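PDB 5HFT: gamma-glutamyltranspeptidase from Klebsiella pneumoniae subsp. pneumoniae, which catalyses the conversion of oxamate to oxalate in the uric acid degradation pathway. Local coordinates for residues Ile95-Ala100 with Thr130-Val135; Gly99-Leu104 with Ala124-Gly129; Leu231-Ala236 with Ile246-Leu251. One frame throughout, in Å; residues are numbered along the deposited sequence.

Interaction 1. Residues Ile95-Ala100 with Thr130-Val135; sequences IDASGA and TVSGWV
Where Ala97 meets Gly133, the polar grip lies on the far side of the strand, at Asp96 OD1. Ser98 holds this atom twice: Ser98 OG donates to Asp96 OD1 over 2.8 Å, on the syn side of the carboxylate, and Ser98 N adds a weak bond to it. Arg257 lies near the same group, as a long, weak ion pair with Asp96 OD2 and a weak hydrogen bond to Ser98 OG. The contact is a strand against the first turn of a helix, in the family of the gamma-glutamyltransferases. Strand 93-97 pairs antiparallel with strand 80-86. Residues 95-97 and helix segment 130-135 run at 146° to each other, with axes 7.3 Å apart at the closest.

Side chains alternate along the strand. Ile95 and Ala97 point their CB atoms at the helix, and Asp96 points away. Ala97 CB sits on the bare backbone of Gly133, 3.5 Å from Gly133 CA. Glycine puts no side chain between strand and helix there. Ile95 reaches the same atom less closely. Its CG1 stands beside the backbone N (chi1 -55°), which turns CG2 anti to that N and onto Gly133.

Ser132 closes the edge of the patch. Its OG lies between the backbone N and the carbonyl carbon (chi1 70°) and bonds back to Gly129 O, just before the helix. Thr130 OG1 is held likewise by Gly79 O. No hydrogen bond crosses between the two segments, and Ser132 OG meets the strand simply as a neighbour of Ala97 CB, at 3.9 Å.

Interaction 2. Residues Gly99-Leu104 with Ala124-Gly129; sequences GAAGSL and ALTVAG
Gly102 N donates to Leu125 O over 2.7 Å, and Val127 N donates to Ala100 O over 2.8 Å. The first bond meets its carbonyl almost end-on, with a C=O...N angle of 170°, but it is bent at the hydrogen (139°). The second is straighter at the hydrogen, and its donor stands above the carbonyl plane. Together they frame Ala101 and Thr126 as a non-hydrogen-bonded antiparallel pair, with CA atoms 3.8 Å apart.

CA-H...O contacts fill in around the two bonds. Gly99 CA lies 3.1 Å from Val127 O, and Thr126 CA approaches Ala100 O. Ala101 CA does the same with Leu125 O. Gly99 and Gly102 carry no side chains, so much of the contact is backbone against backbone.

Side chains add the outer layer. Val127 holds CG1 anti to its backbone N (chi1 173°), which places CG2 beside that N and against Ala100 O, the acceptor of its own N-H. Thr126 lays CG2 against the backbone of Ala101, 3.9 Å from Ala101 CA. Asp80 OD1 accepts from both Gly99 N and Gly129 N and ties the two segments at one end. A second protein chain also bonds to the backbones of Ala101 and Thr126. The arrangement is an isolated antiparallel beta bridge, here drawing together the two ends of the long loop between strand 93-97 and helix 130-144.

Interaction 3. Residues Leu231-Ala236 with Ile246-Leu251; sequences LAERLA and ITLGDL
Leu251 and Leu248 reach from one short helix onto helix 230-242, and Ala232 takes contacts from both. The buried side belongs to Leu251. Its CG is anti to the carbonyl carbon and beside the backbone N (chi1 -61°), and the chain extends from there so that CD1 meets the other helix. Leu251 CD1 lies 3.8 Å from Ala232 O and 4.3 Å from Leu235 CB. Beside the small Ala232, the methyl comes in against the helix backbone.

The other side opens to solvent. Leu248 is exposed, yet it gives the larger share of the contact. Leu248 CB rests on Ala236 CB at 3.9 Å. Its CG is anti to the backbone N (chi1 -178°), which carries the methyls back along helix 230-242. There Leu248 CD1 lies 4.1 Å from Ala232 CB. Leu248 CD1 also touches Glu233 CG at 4.0 Å, where the two side chains cross obliquely. Glu233 is exposed too, and its aliphatic part makes most of this touch. No hydrogen bond joins the two segments. Everything across the contact is apolar or van der Waals.

The start of helix 248-252 is fixed separately by a capping box. Thr247 is the N-cap: Asp250 N donates to Thr247 OG1 over 3.3 Å, and Thr247 N donates to Asp250 OD2 over 3.0 Å. This probably helps to fix the first turn, from which Leu248 and Leu251 project.

Helix 230-242 and helix 248-252 follow each other in the chain, joined by a short loop. Met239 of the first helix also packs on Leu251. Helix 225-228 covers the buried side, with Phe226 on Leu235 and Tyr227 on Leu251. Helix 209-221 lies against Leu231.

Interactions 1 and 2 share Gly99 and Ala100, and their centres are 12 Å apart. They touch where Ala97 CB lies 3.5 Å from Gly129 O. The chain thus passes straight from strand-on-helix packing into the beta bridge. Interaction 3 is centred 10 Å from interaction 2 and is joined to it by polar contacts. Ser103 N lies 2.6 Å from Asp250 OD2 and Ser103 OG 2.8 Å from Thr247 OG1, both probable hydrogen bonds. The capping box of 246-251 thus probably also holds the loop end of 99-104. Interactions 1 and 3 do not touch; their nearest atoms are about 6 Å apart. A second protein chain comes within reach of all three.

Interaction 1. Residues Ile95-Ala100 with Thr130-Val135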
ATOM      1  N   ILE A  95       2.672  -5.093  10.017  1.00 41.01           N
ATOM      2  CA  ILE A  95       1.264  -5.464  10.054  1.00 34.73           C
ATOM      3  C   ILE A  95       0.912  -6.007   8.679  1.00 37.26           C
ATOM      4  O   ILE A  95       0.903  -5.257   7.698  1.00 38.52           O
ATOM      5  CB  ILE A  95       0.355  -4.287  10.409  1.00 30.90           C
ATOM      6  CG1 ILE A  95       0.774  -3.631  11.718  1.00 32.30           C
ATOM      7  CG2 ILE A  95      -1.077  -4.773  10.505  1.00 35.98           C
ATOM      8  CD1 ILE A  95      -0.188  -2.552  12.156  1.00 32.62           C
ATOM      9  N   ASP A  96       0.647  -7.303   8.594  1.00 36.71           N
ATOM     10  CA  ASP A  96       0.150  -7.910   7.365  1.00 36.05           C
ATOM     11  C   ASP A  96      -1.366  -7.929   7.499  1.00 37.11           C
ATOM     12  O   ASP A  96      -1.939  -8.804   8.152  1.00 39.49           O
ATOM     13  CB  ASP A  96       0.709  -9.316   7.178  1.00 39.31           C
ATOM     14  CG  ASP A  96       0.213  -9.978   5.904  1.00 38.74           C
ATOM     15  OD1 ASP A  96      -0.744  -9.461   5.301  1.00 38.71           O
ATOM     16  OD2 ASP A  96       0.734 -11.053   5.531  1.00 45.01           O
ATOM     17  N   ALA A  97      -2.030  -6.964   6.891  1.00 37.03           N
ATOM     18  CA  ALA A  97      -3.481  -6.905   7.020  1.00 38.47           C
ATOM     19  C   ALA A  97      -4.154  -7.420   5.754  1.00 35.95           C
ATOM     20  O   ALA A  97      -4.967  -6.733   5.150  1.00 38.03           O
ATOM     21  CB  ALA A  97      -3.913  -5.477   7.360  1.00 37.05           C
ATOM     22  N   SER A  98      -3.808  -8.628   5.318  1.00 32.30           N
ATOM     23  CA  SER A  98      -4.387  -9.205   4.118  1.00 35.45           C
ATOM     24  C   SER A  98      -5.255 -10.407   4.476  1.00 43.29           C
ATOM     25  O   SER A  98      -4.880 -11.236   5.311  1.00 50.15           O
ATOM     26  CB  SER A  98      -3.304  -9.583   3.102  1.00 33.99           C
ATOM     27  OG  SER A  98      -2.539 -10.681   3.533  1.00 42.06           O
ATOM     28  N   GLY A  99      -6.415 -10.505   3.833  1.00 44.56           N
ATOM     29  CA  GLY A  99      -7.381 -11.527   4.183  1.00 44.89           C
ATOM     30  C   GLY A  99      -7.174 -12.853   3.481  1.00 40.15           C
ATOM     31  O   GLY A  99      -6.550 -12.941   2.429  1.00 41.07           O
ATOM     32  N   ALA A 100      -7.726 -13.895   4.089  1.00 44.39           N
ATOM     33  CA  ALA A 100      -7.632 -15.247   3.563  1.00 46.84           C
ATOM     34  C   ALA A 100      -8.819 -15.574   2.655  1.00 40.88           C
ATOM     35  O   ALA A 100      -9.856 -14.908   2.683  1.00 39.04           O
ATOM     36  CB  ALA A 100      -7.552 -16.251   4.712  1.00 43.12           C
ATOM     37  N   THR A 130      -7.483  -4.328   5.126  1.00 38.65           N
ATOM     38  CA  THR A 130      -6.995  -3.026   5.586  1.00 30.94           C
ATOM     39  C   THR A 130      -7.633  -2.615   6.894  1.00 34.36           C
ATOM     40  O   THR A 130      -6.948  -2.166   7.819  1.00 39.62           O
ATOM     41  CB  THR A 130      -7.257  -1.899   4.579  1.00 37.57           C
ATOM     42  OG1 THR A 130      -8.520  -2.053   3.896  1.00 35.36           O
ATOM     43  CG2 THR A 130      -6.118  -1.719   3.633  1.00 35.82           C
ATOM     44  N   VAL A 131      -8.953  -2.745   6.986  1.00 32.32           N
ATOM     45  CA  VAL A 131      -9.636  -2.220   8.158  1.00 33.57           C
ATOM     46  C   VAL A 131      -9.106  -2.893   9.404  1.00 36.55           C
ATOM     47  O   VAL A 131      -8.911  -2.243  10.437  1.00 37.05           O
ATOM     48  CB  VAL A 131     -11.156  -2.385   8.015  1.00 37.08           C
ATOM     49  CG1 VAL A 131     -11.877  -1.792   9.224  1.00 34.32           C
ATOM     50  CG2 VAL A 131     -11.611  -1.715   6.731  1.00 33.06           C
ATOM     51  N   SER A 132      -8.802  -4.192   9.307  1.00 36.50           N
ATOM     52  CA  SER A 132      -8.103  -4.862  10.402  1.00 40.52           C
ATOM     53  C   SER A 132      -6.700  -4.284  10.613  1.00 40.69           C
ATOM     54  O   SER A 132      -6.213  -4.238  11.745  1.00 41.38           O
ATOM     55  CB  SER A 132      -8.060  -6.378  10.161  1.00 36.16           C
ATOM     56  OG  SER A 132      -7.203  -6.745   9.097  1.00 34.25           O
ATOM     57  N   GLY A 133      -6.056  -3.788   9.558  1.00 36.52           N
ATOM     58  CA  GLY A 133      -4.799  -3.104   9.764  1.00 35.95           C
ATOM     59  C   GLY A 133      -5.002  -1.815  10.527  1.00 36.72           C
ATOM     60  O   GLY A 133      -4.239  -1.497  11.435  1.00 36.34           O
ATOM     61  N   TRP A 134      -6.054  -1.072  10.198  1.00 39.10           N
ATOM     62  CA  TRP A 134      -6.308   0.150  10.951  1.00 40.47           C
ATOM     63  C   TRP A 134      -6.574  -0.163  12.419  1.00 38.53           C
ATOM     64  O   TRP A 134      -6.028   0.503  13.302  1.00 43.54           O
ATOM     65  CB  TRP A 134      -7.488   0.926  10.364  1.00 37.52           C
ATOM     66  CG  TRP A 134      -7.470   1.146   8.875  1.00 33.07           C
ATOM     67  CD1 TRP A 134      -6.460   0.860   7.991  1.00 34.71           C
ATOM     68  CD2 TRP A 134      -8.557   1.627   8.096  1.00 29.73           C
ATOM     69  NE1 TRP A 134      -6.849   1.170   6.707  1.00 30.89           N
ATOM     70  CE2 TRP A 134      -8.137   1.642   6.749  1.00 33.58           C
ATOM     71  CE3 TRP A 134      -9.849   2.054   8.405  1.00 29.88           C
ATOM     72  CZ2 TRP A 134      -8.969   2.074   5.721  1.00 32.26           C
ATOM     73  CZ3 TRP A 134     -10.662   2.494   7.385  1.00 30.42           C
ATOM     74  CH2 TRP A 134     -10.223   2.495   6.064  1.00 27.36           C
ATOM     75  N   VAL A 135      -7.380  -1.193  12.702  1.00 44.60           N
ATOM     76  CA  VAL A 135      -7.731  -1.471  14.095  1.00 43.21           C
ATOM     77  C   VAL A 135      -6.493  -1.887  14.873  1.00 39.43           C
ATOM     78  O   VAL A 135      -6.313  -1.477  16.025  1.00 40.88           O
ATOM     79  CB  VAL A 135      -8.867  -2.520  14.211  1.00 41.34           C
ATOM     80  CG1 VAL A 135      -8.474  -3.858  13.662  1.00 40.17           C
ATOM     81  CG2 VAL A 135      -9.272  -2.707  15.661  1.00 36.67           C
TER

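Interaction 2. Residues Gly99-Leu104 with Ala124-Gly129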
ATOM      1  N   GLY A  99      -6.415 -10.505   3.833  1.00 44.56           N
ATOM      2  CA  GLY A  99      -7.381 -11.527   4.183  1.00 44.89           C
ATOM      3  C   GLY A  99      -7.174 -12.853   3.481  1.00 40.15           C
ATOM      4  O   GLY A  99      -6.550 -12.941   2.429  1.00 41.07           O
ATOM      5  N   ALA A 100      -7.726 -13.895   4.089  1.00 44.39           N
ATOM      6  CA  ALA A 100      -7.632 -15.247   3.563  1.00 46.84           C
ATOM      7  C   ALA A 100      -8.819 -15.574   2.655  1.00 40.88           C
ATOM      8  O   ALA A 100      -9.856 -14.908   2.683  1.00 39.04           O
ATOM      9  CB  ALA A 100      -7.552 -16.251   4.712  1.00 43.12           C
ATOM     10  N   ALA A 101      -8.646 -16.613   1.834  1.00 43.63           N
ATOM     11  CA  ALA A 101      -9.748 -17.110   1.015  1.00 44.74           C
ATOM     12  C   ALA A 101     -10.955 -17.432   1.887  1.00 45.39           C
ATOM     13  O   ALA A 101     -10.828 -17.747   3.075  1.00 47.13           O
ATOM     14  CB  ALA A 101      -9.323 -18.355   0.228  1.00 37.66           C
ATOM     15  N   GLY A 102     -12.143 -17.348   1.292  1.00 45.52           N
ATOM     16  CA  GLY A 102     -13.346 -17.643   2.038  1.00 45.49           C
ATOM     17  C   GLY A 102     -13.520 -19.129   2.294  1.00 44.43           C
ATOM     18  O   GLY A 102     -12.996 -19.992   1.582  1.00 42.84           O
ATOM     19  N   SER A 103     -14.293 -19.429   3.336  1.00 40.60           N
ATOM     20  CA  SER A 103     -14.516 -20.818   3.718  1.00 41.18           C
ATOM     21  C   SER A 103     -15.277 -21.606   2.654  1.00 45.43           C
ATOM     22  O   SER A 103     -15.230 -22.840   2.661  1.00 46.69           O
ATOM     23  CB  SER A 103     -15.244 -20.860   5.060  1.00 41.90           C
ATOM     24  OG  SER A 103     -16.446 -20.116   4.997  1.00 43.35           O
ATOM     25  N   LEU A 104     -15.964 -20.925   1.734  1.00 42.61           N
ATOM     26  CA  LEU A 104     -16.619 -21.561   0.600  1.00 36.91           C
ATOM     27  C   LEU A 104     -15.721 -21.657  -0.626  1.00 36.41           C
ATOM     28  O   LEU A 104     -16.170 -22.114  -1.673  1.00 30.42           O
ATOM     29  CB  LEU A 104     -17.869 -20.781   0.218  1.00 36.59           C
ATOM     30  CG  LEU A 104     -19.237 -21.263   0.654  1.00 42.74           C
ATOM     31  CD1 LEU A 104     -19.785 -20.433   1.795  1.00 33.54           C
ATOM     32  CD2 LEU A 104     -20.170 -21.241  -0.553  1.00 48.02           C
ATOM     33  N   ALA A 124     -13.936 -12.423  -6.140  1.00 36.21           N
ATOM     34  CA  ALA A 124     -13.932 -11.753  -4.847  1.00 35.93           C
ATOM     35  C   ALA A 124     -13.941 -12.777  -3.715  1.00 42.23           C
ATOM     36  O   ALA A 124     -14.829 -12.776  -2.854  1.00 41.20           O
ATOM     37  CB  ALA A 124     -15.129 -10.815  -4.743  1.00 36.34           C
ATOM     38  N   LEU A 125     -12.913 -13.643  -3.728  1.00 41.48           N
ATOM     39  CA  LEU A 125     -12.848 -14.850  -2.909  1.00 38.88           C
ATOM     40  C   LEU A 125     -12.022 -14.716  -1.618  1.00 47.66           C
ATOM     41  O   LEU A 125     -12.208 -15.536  -0.709  1.00 46.68           O
ATOM     42  CB  LEU A 125     -12.287 -16.012  -3.745  1.00 41.31           C
ATOM     43  CG  LEU A 125     -10.768 -16.132  -3.950  1.00 47.37           C
ATOM     44  CD1 LEU A 125     -10.423 -17.389  -4.735  1.00 40.94           C
ATOM     45  CD2 LEU A 125     -10.162 -14.894  -4.625  1.00 45.90           C
ATOM     46  N   THR A 126     -11.116 -13.732  -1.492  1.00 46.83           N
ATOM     47  CA  THR A 126     -10.378 -13.539  -0.243  1.00 42.11           C
ATOM     48  C   THR A 126     -10.941 -12.367   0.551  1.00 41.75           C
ATOM     49  O   THR A 126     -11.546 -11.445  -0.006  1.00 45.91           O
ATOM     50  CB  THR A 126      -8.886 -13.291  -0.457  1.00 40.85           C
ATOM     51  OG1 THR A 126      -8.709 -12.013  -1.067  1.00 48.14           O
ATOM     52  CG2 THR A 126      -8.238 -14.379  -1.302  1.00 40.94           C
ATOM     53  N   VAL A 127     -10.742 -12.433   1.867  1.00 34.45           N
ATOM     54  CA  VAL A 127     -11.228 -11.422   2.807  1.00 36.69           C
ATOM     55  C   VAL A 127     -10.450 -10.107   2.650  1.00 41.51           C
ATOM     56  O   VAL A 127      -9.311 -10.080   2.167  1.00 44.16           O
ATOM     57  CB  VAL A 127     -11.107 -11.988   4.236  1.00 43.35           C
ATOM     58  CG1 VAL A 127     -11.422 -10.942   5.317  1.00 43.18           C
ATOM     59  CG2 VAL A 127     -11.975 -13.217   4.394  1.00 38.76           C
ATOM     60  N   ALA A 128     -11.089  -8.994   3.018  1.00 35.32           N
ATOM     61  CA  ALA A 128     -10.511  -7.662   2.890  1.00 32.70           C
ATOM     62  C   ALA A 128      -9.860  -7.243   4.209  1.00 40.37           C
ATOM     63  O   ALA A 128     -10.530  -7.180   5.246  1.00 40.49           O
ATOM     64  CB  ALA A 128     -11.591  -6.667   2.475  1.00 34.26           C
ATOM     65  N   GLY A 129      -8.567  -6.929   4.173  1.00 37.56           N
ATOM     66  CA  GLY A 129      -7.831  -6.763   5.412  1.00 35.52           C
ATOM     67  C   GLY A 129      -7.549  -5.376   5.969  1.00 38.90           C
ATOM     68  O   GLY A 129      -7.385  -5.261   7.188  1.00 36.84           O
TER

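Interaction 3. Residues Leu231-Ala236 with Ile246-Leu251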
ATOM      1  N   LEU A 231     -21.958  -3.855  10.590  1.00 43.79           N
ATOM      2  CA  LEU A 231     -21.459  -3.784   9.221  1.00 44.57           C
ATOM      3  C   LEU A 231     -20.955  -5.138   8.735  1.00 43.93           C
ATOM      4  O   LEU A 231     -21.034  -5.437   7.540  1.00 45.56           O
ATOM      5  CB  LEU A 231     -20.343  -2.734   9.110  1.00 43.91           C
ATOM      6  CG  LEU A 231     -19.858  -2.561   7.664  1.00 40.92           C
ATOM      7  CD1 LEU A 231     -21.009  -2.145   6.770  1.00 40.71           C
ATOM      8  CD2 LEU A 231     -18.684  -1.602   7.549  1.00 44.94           C
ATOM      9  N   ALA A 232     -20.401  -5.962   9.624  1.00 43.03           N
ATOM     10  CA  ALA A 232     -19.969  -7.275   9.177  1.00 39.63           C
ATOM     11  C   ALA A 232     -21.160  -8.110   8.741  1.00 45.52           C
ATOM     12  O   ALA A 232     -21.109  -8.793   7.710  1.00 48.76           O
ATOM     13  CB  ALA A 232     -19.212  -7.976  10.295  1.00 40.94           C
ATOM     14  N   GLU A 233     -22.261  -8.028   9.487  1.00 43.33           N
ATOM     15  CA  GLU A 233     -23.452  -8.786   9.126  1.00 50.27           C
ATOM     16  C   GLU A 233     -24.109  -8.233   7.865  1.00 48.06           C
ATOM     17  O   GLU A 233     -24.622  -9.005   7.042  1.00 47.87           O
ATOM     18  CB  GLU A 233     -24.411  -8.855  10.317  1.00 54.54           C
ATOM     19  CG  GLU A 233     -23.816  -9.734  11.444  1.00 49.03           C
ATOM     20  CD  GLU A 233     -24.746  -9.929  12.615  1.00 53.02           C
ATOM     21  OE1 GLU A 233     -25.074  -8.927  13.292  1.00 50.13           O
ATOM     22  OE2 GLU A 233     -25.117 -11.094  12.878  1.00 57.45           O
ATOM     23  N   ARG A 234     -24.109  -6.910   7.684  1.00 42.19           N
ATOM     24  CA  ARG A 234     -24.570  -6.381   6.406  1.00 39.94           C
ATOM     25  C   ARG A 234     -23.660  -6.820   5.264  1.00 42.54           C
ATOM     26  O   ARG A 234     -24.135  -7.055   4.147  1.00 46.10           O
ATOM     27  CB  ARG A 234     -24.656  -4.853   6.436  1.00 46.69           C
ATOM     28  CG  ARG A 234     -25.041  -4.269   5.071  1.00 50.83           C
ATOM     29  CD  ARG A 234     -24.638  -2.842   4.920  1.00 43.43           C
ATOM     30  NE  ARG A 234     -25.664  -1.929   5.411  1.00 48.61           N
ATOM     31  CZ  ARG A 234     -25.496  -0.611   5.509  1.00 58.92           C
ATOM     32  NH1 ARG A 234     -24.338  -0.046   5.157  1.00 44.79           N
ATOM     33  NH2 ARG A 234     -26.487   0.149   5.962  1.00 73.57           N
ATOM     34  N   LEU A 235     -22.359  -6.954   5.518  1.00 43.43           N
ATOM     35  CA  LEU A 235     -21.466  -7.458   4.476  1.00 45.35           C
ATOM     36  C   LEU A 235     -21.732  -8.932   4.186  1.00 43.65           C
ATOM     37  O   LEU A 235     -21.543  -9.382   3.048  1.00 38.99           O
ATOM     38  CB  LEU A 235     -20.000  -7.230   4.873  1.00 37.53           C
ATOM     39  CG  LEU A 235     -19.527  -5.767   4.905  1.00 42.03           C
ATOM     40  CD1 LEU A 235     -18.089  -5.636   5.401  1.00 42.46           C
ATOM     41  CD2 LEU A 235     -19.652  -5.110   3.550  1.00 36.33           C
ATOM     42  N   ALA A 236     -22.179  -9.686   5.197  1.00 45.43           N
ATOM     43  CA  ALA A 236     -22.404 -11.120   5.033  1.00 45.12           C
ATOM     44  C   ALA A 236     -23.576 -11.384   4.106  1.00 47.70           C
ATOM     45  O   ALA A 236     -23.473 -12.177   3.159  1.00 47.47           O
ATOM     46  CB  ALA A 236     -22.648 -11.773   6.390  1.00 44.45           C
ATOM     47  N   ILE A 246     -17.555 -16.332   0.575  1.00 37.94           N
ATOM     48  CA  ILE A 246     -17.111 -15.800   1.858  1.00 41.33           C
ATOM     49  C   ILE A 246     -18.274 -15.837   2.838  1.00 41.12           C
ATOM     50  O   ILE A 246     -19.424 -15.605   2.453  1.00 45.59           O
ATOM     51  CB  ILE A 246     -16.568 -14.353   1.718  1.00 43.06           C
ATOM     52  CG1 ILE A 246     -15.485 -14.274   0.654  1.00 40.89           C
ATOM     53  CG2 ILE A 246     -16.017 -13.802   3.053  1.00 41.46           C
ATOM     54  CD1 ILE A 246     -14.853 -12.903   0.570  1.00 37.56           C
ATOM     55  N   THR A 247     -17.982 -16.144   4.100  1.00 43.88           N
ATOM     56  CA  THR A 247     -18.997 -16.251   5.137  1.00 45.11           C
ATOM     57  C   THR A 247     -18.745 -15.240   6.247  1.00 48.96           C
ATOM     58  O   THR A 247     -17.675 -14.634   6.339  1.00 49.20           O
ATOM     59  CB  THR A 247     -19.047 -17.656   5.741  1.00 50.25           C
ATOM     60  OG1 THR A 247     -17.749 -18.010   6.235  1.00 53.52           O
ATOM     61  CG2 THR A 247     -19.510 -18.672   4.717  1.00 45.69           C
ATOM     62  N   LEU A 248     -19.778 -15.042   7.070  1.00 49.47           N
ATOM     63  CA  LEU A 248     -19.628 -14.242   8.278  1.00 42.81           C
ATOM     64  C   LEU A 248     -18.561 -14.823   9.181  1.00 49.70           C
ATOM     65  O   LEU A 248     -17.816 -14.079   9.830  1.00 49.02           O
ATOM     66  CB  LEU A 248     -20.951 -14.170   9.026  1.00 45.02           C
ATOM     67  CG  LEU A 248     -21.018 -13.337  10.306  1.00 53.02           C
ATOM     68  CD1 LEU A 248     -20.655 -11.839  10.109  1.00 43.87           C
ATOM     69  CD2 LEU A 248     -22.409 -13.502  10.902  1.00 50.72           C
ATOM     70  N   GLY A 249     -18.457 -16.153   9.222  1.00 53.83           N
ATOM     71  CA  GLY A 249     -17.402 -16.764  10.009  1.00 45.04           C
ATOM     72  C   GLY A 249     -16.034 -16.311   9.544  1.00 52.51           C
ATOM     73  O   GLY A 249     -15.159 -15.997  10.359  1.00 48.48           O
ATOM     74  N   ASP A 250     -15.860 -16.194   8.223  1.00 49.28           N
ATOM     75  CA  ASP A 250     -14.574 -15.781   7.684  1.00 49.62           C
ATOM     76  C   ASP A 250     -14.176 -14.405   8.212  1.00 47.28           C
ATOM     77  O   ASP A 250     -13.033 -14.210   8.643  1.00 40.35           O
ATOM     78  CB  ASP A 250     -14.636 -15.783   6.158  1.00 47.34           C
ATOM     79  CG  ASP A 250     -14.597 -17.176   5.578  1.00 47.93           C
ATOM     80  OD1 ASP A 250     -13.804 -17.988   6.098  1.00 53.19           O
ATOM     81  OD2 ASP A 250     -15.323 -17.452   4.586  1.00 46.71           O
ATOM     82  N   LEU A 251     -15.129 -13.464   8.247  1.00 45.79           N
ATOM     83  CA  LEU A 251     -14.872 -12.113   8.756  1.00 43.34           C
ATOM     84  C   LEU A 251     -14.557 -12.139  10.241  1.00 43.36           C
ATOM     85  O   LEU A 251     -13.512 -11.647  10.674  1.00 45.78           O
ATOM     86  CB  LEU A 251     -16.075 -11.201   8.500  1.00 37.63           C
ATOM     87  CG  LEU A 251     -16.420 -11.034   7.025  1.00 38.94           C
ATOM     88  CD1 LEU A 251     -17.708 -10.266   6.843  1.00 31.71           C
ATOM     89  CD2 LEU A 251     -15.250 -10.357   6.332  1.00 38.94           C
TER